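Local coordinates for protein putative Acetyltransferase from the GNAT family (Novosphingobium aromaticivorans DSM 12444, PDB 3EC4) that probably transfers an acyl group to an acceptor substrate that is not known, as a member of the GNAT acetyltransferase family, at residues A[111-114]-A[115-119]; A[122-125]-A[126-130]. All coordinates share one frame; numbering follows the deposited sequence.

Contact 1 of 2, residues A[111-114]-A[115-119]; sequences EMTA and LALAT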
loop_
_atom_site.group_PDB
_atom_site.type_symbol
_atom_site.label_atom_id
_atom_site.label_comp_id
_atom_site.label_asym_id
_atom_site.label_seq_id
_atom_site.Cartn_x
_atom_site.Cartn_y
_atom_site.Cartn_z
ATOM N N GLU A 111 -15.228 11.910 -0.537
ATOM C CA GLU A 111 -15.371 11.285 0.775
ATOM C C GLU A 111 -14.239 10.349 1.135
ATOM O O GLU A 111 -13.869 10.276 2.313
ATOM C CB GLU A 111 -16.699 10.541 0.871
ATOM C CG GLU A 111 -17.851 11.478 0.988
ATOM C CD GLU A 111 -19.185 10.785 0.852
ATOM O OE1 GLU A 111 -19.569 10.426 -0.315
ATOM O OE2 GLU A 111 -19.840 10.601 1.911
HETATM N N MSE A 112 -13.702 9.621 0.144
HETATM C CA MSE A 112 -12.527 8.751 0.329
HETATM C C MSE A 112 -11.314 9.577 0.686
HETATM O O MSE A 112 -10.537 9.256 1.584
HETATM C CB MSE A 112 -12.243 7.996 -0.969
HETATM C CG MSE A 112 -13.329 6.880 -1.277
HETATM SE SE MSE A 112 -13.116 6.222 -3.115
HETATM C CE MSE A 112 -11.628 5.081 -2.831
ATOM N N THR A 113 -11.167 10.674 -0.033
ATOM C CA THR A 113 -10.082 11.612 0.252
ATOM C C THR A 113 -10.132 12.208 1.657
ATOM O O THR A 113 -9.106 12.270 2.341
ATOM C CB THR A 113 -10.050 12.676 -0.833
ATOM O OG1 THR A 113 -9.621 12.048 -2.043
ATOM C CG2 THR A 113 -9.061 13.792 -0.434
ATOM N N ALA A 114 -11.289 12.670 2.102
ATOM C CA ALA A 114 -11.424 13.203 3.460
ATOM C C ALA A 114 -11.025 12.142 4.482
ATOM O O ALA A 114 -10.274 12.420 5.418
ATOM C CB ALA A 114 -12.804 13.635 3.742
ATOM N N LEU A 115 -11.577 10.939 4.319
ATOM C CA LEU A 115 -11.274 9.816 5.253
ATOM C C LEU A 115 -9.785 9.494 5.288
ATOM O O LEU A 115 -9.180 9.437 6.382
ATOM C CB LEU A 115 -12.111 8.584 4.876
ATOM C CG LEU A 115 -11.847 7.252 5.595
ATOM C CD1 LEU A 115 -12.059 7.322 7.121
ATOM C CD2 LEU A 115 -12.810 6.181 4.941
ATOM N N ALA A 116 -9.179 9.343 4.105
ATOM C CA ALA A 116 -7.803 9.018 4.003
ATOM C C ALA A 116 -6.886 10.075 4.641
ATOM O O ALA A 116 -5.949 9.740 5.383
ATOM C CB ALA A 116 -7.411 8.803 2.557
ATOM N N LEU A 117 -7.148 11.345 4.366
ATOM C CA LEU A 117 -6.299 12.416 4.896
ATOM C C LEU A 117 -6.414 12.547 6.432
ATOM O O LEU A 117 -5.452 12.954 7.078
ATOM C CB LEU A 117 -6.590 13.743 4.175
ATOM C CG LEU A 117 -6.276 13.764 2.655
ATOM C CD1 LEU A 117 -6.604 15.142 2.038
ATOM C CD2 LEU A 117 -4.822 13.376 2.352
ATOM N N ALA A 118 -7.558 12.169 7.001
ATOM C CA ALA A 118 -7.838 12.228 8.429
ATOM C C ALA A 118 -7.333 11.012 9.255
ATOM O O ALA A 118 -7.279 11.072 10.482
ATOM C CB ALA A 118 -9.320 12.325 8.635
ATOM N N THR A 119 -7.050 9.901 8.593
ATOM C CA THR A 119 -6.745 8.654 9.310
ATOM C C THR A 119 -5.368 8.218 8.869
ATOM O O THR A 119 -4.608 9.021 8.365
ATOM C CB THR A 119 -7.810 7.571 9.034
ATOM O OG1 THR A 119 -7.912 7.356 7.622
ATOM C CG2 THR A 119 -9.173 8.016 9.589
#
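Helix 109-118, a short helix of the GNAT domain, one side of which packs against strands 142-149 and 157-165, stacks residues 111-114 one helical turn before 115-118. Four successive i to i+4 hydrogen bonds join the halves. The bond from Ala116 N to Met112 O is 2.9 Å long, whereas the last, from Ala118 N to Ala114 O, is 3.2 Å and less straight, its N-H...O angle falling to 142° as the helix runs out. Thr113 and Leu117 lie side by side and point the same way: the methyl CG2 of Thr113 meets CD1 of Leu117 at 3.7 Å. That methyl stands anti to the backbone N (chi1 of -69° for OG1), which leaves OG1 beside the N, where it bonds to the carbonyl of Val109. At the C-terminal end, Thr119 departs from helical angles and its OG1 donates to Leu115 O at 2.7 Å, approaching from above the carbonyl plane. Leu115 and Ala116 are buried, their side chains reaching Met146, and Glu111 forms a salt bridge with Arg138. The chemistry implies a division of labour: backbone amides hold the turn, threonine hydroxyls take up carbonyls near both helix ends, and Met112, Leu115 and Ala116 are left to face the sheet, while Leu117 lies on the exposed side.

Contact 2 of 2, residues A[122-125]-A[126-130]; sequences GPWA and SGTWR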
loop_
_atom_site.group_PDB
_atom_site.type_symbol
_atom_site.label_atom_id
_atom_site.label_comp_id
_atom_site.label_asym_id
_atom_site.label_seq_id
_atom_site.Cartn_x
_atom_site.Cartn_y
_atom_site.Cartn_z
ATOM N N GLY A 122 -2.025 5.002 5.008
ATOM C CA GLY A 122 -0.829 5.123 4.176
ATOM C C GLY A 122 -0.927 6.332 3.243
ATOM O O GLY A 122 -1.851 7.170 3.391
ATOM N N PRO A 123 0.009 6.435 2.277
ATOM C CA PRO A 123 -0.003 7.568 1.363
ATOM C C PRO A 123 -1.347 7.626 0.622
ATOM O O PRO A 123 -2.015 6.613 0.395
ATOM C CB PRO A 123 1.092 7.236 0.372
ATOM C CG PRO A 123 1.956 6.289 1.065
ATOM C CD PRO A 123 1.071 5.484 1.939
ATOM N N TRP A 124 -1.758 8.817 0.283
ATOM C CA TRP A 124 -2.969 8.997 -0.452
ATOM C C TRP A 124 -2.757 10.245 -1.292
ATOM O O TRP A 124 -2.611 11.352 -0.748
ATOM C CB TRP A 124 -4.138 9.169 0.497
ATOM C CG TRP A 124 -5.414 9.194 -0.202
ATOM C CD1 TRP A 124 -6.081 10.290 -0.693
ATOM C CD2 TRP A 124 -6.179 8.050 -0.581
ATOM N NE1 TRP A 124 -7.247 9.882 -1.306
ATOM C CE2 TRP A 124 -7.320 8.514 -1.265
ATOM C CE3 TRP A 124 -6.011 6.683 -0.404
ATOM C CZ2 TRP A 124 -8.295 7.642 -1.762
ATOM C CZ3 TRP A 124 -6.980 5.826 -0.890
ATOM C CH2 TRP A 124 -8.092 6.318 -1.588
ATOM N N ALA A 125 -2.696 10.051 -2.597
ATOM C CA ALA A 125 -2.597 11.136 -3.534
ATOM C C ALA A 125 -3.898 11.240 -4.301
ATOM O O ALA A 125 -4.821 10.423 -4.125
ATOM C CB ALA A 125 -1.406 10.914 -4.479
ATOM N N SER A 126 -3.969 12.257 -5.158
ATOM C CA SER A 126 -5.197 12.541 -5.896
ATOM C C SER A 126 -5.761 11.327 -6.631
ATOM O O SER A 126 -6.984 11.174 -6.724
ATOM C CB SER A 126 -4.912 13.648 -6.909
ATOM O OG SER A 126 -3.888 13.257 -7.786
ATOM N N GLY A 127 -4.888 10.465 -7.175
ATOM C CA GLY A 127 -5.344 9.331 -7.988
ATOM C C GLY A 127 -5.131 7.935 -7.409
ATOM O O GLY A 127 -5.265 6.951 -8.125
ATOM N N THR A 128 -4.800 7.866 -6.120
ATOM C CA THR A 128 -4.559 6.593 -5.427
ATOM C C THR A 128 -5.790 5.648 -5.529
ATOM O O THR A 128 -5.638 4.436 -5.605
ATOM C CB THR A 128 -4.169 6.838 -3.963
ATOM O OG1 THR A 128 -2.994 7.672 -3.910
ATOM C CG2 THR A 128 -3.900 5.513 -3.233
ATOM N N TRP A 129 -6.995 6.212 -5.564
ATOM C CA TRP A 129 -8.208 5.396 -5.693
ATOM C C TRP A 129 -8.228 4.629 -6.991
ATOM O O TRP A 129 -9.016 3.689 -7.132
ATOM C CB TRP A 129 -9.466 6.255 -5.598
ATOM C CG TRP A 129 -9.669 7.236 -6.765
ATOM C CD1 TRP A 129 -9.109 8.486 -6.910
ATOM C CD2 TRP A 129 -10.481 7.033 -7.914
ATOM N NE1 TRP A 129 -9.543 9.061 -8.057
ATOM C CE2 TRP A 129 -10.389 8.194 -8.699
ATOM C CE3 TRP A 129 -11.319 5.991 -8.339
ATOM C CZ2 TRP A 129 -11.073 8.333 -9.908
ATOM C CZ3 TRP A 129 -11.999 6.126 -9.541
ATOM C CH2 TRP A 129 -11.872 7.289 -10.311
ATOM N N ARG A 130 -7.445 5.064 -7.988
ATOM C CA ARG A 130 -7.405 4.334 -9.257
ATOM C C ARG A 130 -6.457 3.137 -9.248
ATOM O O ARG A 130 -6.374 2.451 -10.269
ATOM C CB ARG A 130 -7.011 5.231 -10.436
ATOM C CG ARG A 130 -7.777 6.521 -10.585
ATOM C CD ARG A 130 -7.450 7.183 -11.907
ATOM N NE ARG A 130 -8.419 8.239 -12.204
ATOM C CZ ARG A 130 -8.278 9.515 -11.845
ATOM N NH1 ARG A 130 -7.202 9.927 -11.178
ATOM N NH2 ARG A 130 -9.224 10.395 -12.161
HETATM O O HOH W 1 -7.190 9.070 -4.558
#
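From Ala125 to Thr128 the chain makes a type I beta turn, closed by a bond of 3.2 Å from Thr128 N to Ala125 O, and runs on into the 3-10 segment 128-130. A water also donates to this oxygen while accepting from Trp129 N, bridging the turn to the 3-10 segment. Thr128 returns a side-chain bond: its OG1 accepts from Ala125 N at 2.7 Å, nearly straight at 165°. With OG1 anti to the carbonyl carbon (chi1 -58°), CG2 is turned to the indole of Trp124, touching CE3 at 3.7 Å. CB of the same threonine lies over one face of the six-membered ring, 4.2 Å from its centroid, in a CH-pi contact. Beyond it, CH2 of Trp124 meets CB of Trp129 at 4.2 Å. Because OG1 is also hydrogen-bonded to the carbonyl of Tyr37, one hydroxyl ties the turn both to itself and to the N-terminal part of the chain, while the methyl and CB pack against the indole. Replacing Thr128 by an alanine is likely to leave both Ala125 N and the carbonyl of Tyr37 without their hydroxyl partner and to open a gap beside Trp124 CE3. The chemistry thus implies a turn fixed from two sides, by polar bonds at the hydroxyl and by apolar contact at the methyl.

Overall arrangement
Contacts 1 and 2 follow one another along the chain, their centres about 10 Å apart, and the second folds back onto the first. Both are partly buried, but contact 2 lies nearer the middle of the chain, about 10 Å from its centre against about 15 Å for contact 1. Contact 1 is regular helix, held by repeated backbone bonds; contact 2 is a loop with a beta turn and a 3-10 segment, where a side-chain hydroxyl, a water and an aromatic face supplement the backbone bonds. They share an apolar interface: Ala116 CB packs on Trp124 CG at 3.4 Å, and the selenomethionine methyl of Met112 reaches both Trp124 and Trp129. A probable hydrogen bond between Trp124 NE1 and Thr113 OG1 adds a polar link.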